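Putative isomerase (Streptomyces coelicolor A3, PDB 2OQH) probably catalyses the dehydration of D-glucarate to 5-dehydro-4-deoxy-D-glucarate, as a member of the enolase superfamily. Local coordinates at residues 181-186 against 214-219. Numbering follows the deposited sequence.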
loop_
_atom_site.group_PDB
_atom_site.type_symbol
_atom_site.label_atom_id
_atom_site.label_comp_id
_atom_site.label_asym_id
_atom_site.label_seq_id
_atom_site.Cartn_x
_atom_site.Cartn_y
_atom_site.Cartn_z
ATOM N N ILE A 181 -16.524 -4.252 18.994
ATOM C CA ILE A 181 -16.310 -5.137 17.855
ATOM C C ILE A 181 -15.023 -5.934 18.002
ATOM O O ILE A 181 -15.016 -7.157 17.839
ATOM C CB ILE A 181 -16.242 -4.335 16.540
ATOM C CG1 ILE A 181 -17.614 -3.748 16.227
ATOM C CG2 ILE A 181 -15.756 -5.220 15.399
ATOM C CD1 ILE A 181 -17.615 -2.830 15.044
ATOM N N LEU A 182 -13.931 -5.239 18.305
ATOM C CA LEU A 182 -12.640 -5.896 18.457
ATOM C C LEU A 182 -12.654 -6.981 19.533
ATOM O O LEU A 182 -12.035 -8.031 19.367
ATOM C CB LEU A 182 -11.555 -4.852 18.750
ATOM C CG LEU A 182 -11.321 -3.867 17.599
ATOM C CD1 LEU A 182 -10.456 -2.705 18.064
ATOM C CD2 LEU A 182 -10.676 -4.602 16.425
ATOM N N ARG A 183 -13.363 -6.736 20.630
ATOM C CA ARG A 183 -13.443 -7.719 21.709
ATOM C C ARG A 183 -14.106 -8.990 21.192
ATOM O O ARG A 183 -13.642 -10.096 21.462
ATOM C CB ARG A 183 -14.250 -7.165 22.890
ATOM C CG ARG A 183 -13.499 -6.155 23.728
ATOM C CD ARG A 183 -14.416 -5.440 24.700
ATOM N NE ARG A 183 -13.660 -4.571 25.597
ATOM C CZ ARG A 183 -14.200 -3.617 26.346
ATOM N NH1 ARG A 183 -15.512 -3.399 26.310
ATOM N NH2 ARG A 183 -13.425 -2.871 27.128
ATOM N N ALA A 184 -15.191 -8.816 20.442
ATOM C CA ALA A 184 -15.937 -9.934 19.873
ATOM C C ALA A 184 -15.072 -10.692 18.872
ATOM O O ALA A 184 -14.989 -11.920 18.910
ATOM C CB ALA A 184 -17.194 -9.424 19.192
ATOM N N VAL A 185 -14.421 -9.957 17.976
ATOM C CA VAL A 185 -13.573 -10.592 16.987
ATOM C C VAL A 185 -12.452 -11.383 17.648
ATOM O O VAL A 185 -12.200 -12.527 17.279
ATOM C CB VAL A 185 -12.970 -9.558 16.012
ATOM C CG1 VAL A 185 -11.991 -10.235 15.057
ATOM C CG2 VAL A 185 -14.083 -8.904 15.226
ATOM N N ARG A 186 -11.788 -10.776 18.630
ATOM C CA ARG A 186 -10.695 -11.445 19.332
ATOM C C ARG A 186 -11.172 -12.704 20.054
ATOM O O ARG A 186 -10.489 -13.729 20.040
ATOM C CB ARG A 186 -10.042 -10.501 20.351
ATOM C CG ARG A 186 -9.053 -11.195 21.288
ATOM C CD ARG A 186 -7.936 -11.871 20.506
ATOM N NE ARG A 186 -6.926 -10.923 20.048
ATOM C CZ ARG A 186 -6.117 -11.136 19.013
ATOM N NH1 ARG A 186 -6.206 -12.266 18.318
ATOM N NH2 ARG A 186 -5.201 -10.230 18.690
ATOM N N LEU A 214 -8.231 -1.637 24.865
ATOM C CA LEU A 214 -7.829 -2.623 23.865
ATOM C C LEU A 214 -6.562 -3.406 24.205
ATOM O O LEU A 214 -6.269 -4.424 23.570
ATOM C CB LEU A 214 -7.647 -1.937 22.511
ATOM C CG LEU A 214 -8.903 -1.319 21.889
ATOM C CD1 LEU A 214 -8.507 -0.487 20.674
ATOM C CD2 LEU A 214 -9.888 -2.416 21.503
ATOM N N GLU A 215 -5.810 -2.937 25.195
ATOM C CA GLU A 215 -4.574 -3.608 25.587
ATOM C C GLU A 215 -4.769 -5.088 25.911
ATOM O O GLU A 215 -3.881 -5.895 25.672
ATOM C CB GLU A 215 -3.945 -2.918 26.802
ATOM C CG GLU A 215 -3.671 -1.437 26.614
ATOM C CD GLU A 215 -2.913 -0.824 27.778
ATOM O OE1 GLU A 215 -3.177 -1.199 28.940
ATOM O OE2 GLU A 215 -2.063 0.049 27.530
ATOM N N GLU A 216 -5.922 -5.448 26.463
ATOM C CA GLU A 216 -6.165 -6.848 26.816
ATOM C C GLU A 216 -6.403 -7.765 25.610
ATOM O O GLU A 216 -6.489 -8.984 25.763
ATOM C CB GLU A 216 -7.347 -6.952 27.786
ATOM C CG GLU A 216 -8.656 -6.440 27.218
ATOM C CD GLU A 216 -9.821 -6.614 28.179
ATOM O OE1 GLU A 216 -10.963 -6.297 27.783
ATOM O OE2 GLU A 216 -9.600 -7.062 29.331
ATOM N N LEU A 217 -6.486 -7.184 24.414
ATOM C CA LEU A 217 -6.716 -7.958 23.192
ATOM C C LEU A 217 -5.418 -8.264 22.426
ATOM O O LEU A 217 -5.431 -8.973 21.417
ATOM C CB LEU A 217 -7.692 -7.199 22.281
ATOM C CG LEU A 217 -9.006 -6.754 22.943
ATOM C CD1 LEU A 217 -9.862 -6.000 21.946
ATOM C CD2 LEU A 217 -9.756 -7.967 23.472
ATOM N N ASP A 218 -4.304 -7.726 22.912
ATOM C CA ASP A 218 -2.992 -7.920 22.295
ATOM C C ASP A 218 -2.999 -7.776 20.768
ATOM O O ASP A 218 -2.652 -8.702 20.034
ATOM C CB ASP A 218 -2.416 -9.283 22.698
ATOM C CG ASP A 218 -0.984 -9.472 22.229
ATOM O OD1 ASP A 218 -0.193 -8.496 22.287
ATOM O OD2 ASP A 218 -0.643 -10.593 21.808
ATOM N N LEU A 219 -3.381 -6.596 20.300
ATOM C CA LEU A 219 -3.434 -6.320 18.871
ATOM C C LEU A 219 -2.033 -6.184 18.293
ATOM O O LEU A 219 -1.116 -5.737 18.980
ATOM C CB LEU A 219 -4.188 -5.013 18.620
ATOM C CG LEU A 219 -5.549 -4.824 19.290
ATOM C CD1 LEU A 219 -6.028 -3.391 19.064
ATOM C CD2 LEU A 219 -6.542 -5.822 18.723
HETATM O O HOH W 1 -2.739 -9.661 17.247
#
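In the outer helical layer of the TIM barrel, Arg186 of helix 175-188 reaches Leu217 in the loop between helix 204-214 and strand 221-223. Its NE gives a hydrogen bond to Leu217 O at 2.8 Å. NE meets a lone pair of Leu217 O in the carbonyl plane, though that oxygen lies somewhat out of the guanidinium plane and the N-H...O angle is only 139°. NH2 of Arg186 adds a weak bond to the same Leu217 O at 3.0 Å, so one carbonyl oxygen takes two donors. NH2 also gives a hydrogen bond to a water, which in turn donates to Asp218 O. With CG anti to the backbone N (chi1 170°) and bends at chi2 and chi3, the Arg186 chain curls its guanidinium back to that loop. NH1 of Arg186 is held by the carbonyls of Leu189 and Val192, in the loop leading to strand 193-197. The arginine thus ties together two successive beta-alpha units of the barrel, joining the C-terminal part of one helix to the loop before strand 221-223. Replacing Arg186 with alanine is likely to leave Leu217 O without the NE and NH2 donors, and to cut the link to the carbonyls of Leu189 and Val192. Beside the polar group, Leu217 CD2 lies against Arg186 CG at 4.0 Å, the two side chains running antiparallel alongside each other. Leu217 CD1 packs on Leu182 CB at 3.8 Å. Leu182 CD1 meets Leu214 CD2 at 3.5 Å, a close methyl contact, and the two side chains lie roughly perpendicular. Leu182 also touches Val196 and Leu169 on the barrel strands. Nearer the solvent, the extended Arg183 makes a long salt bridge, NE to Glu216 OE1 at 3.9 Å, with the guanidinium and carboxylate planes 68° apart.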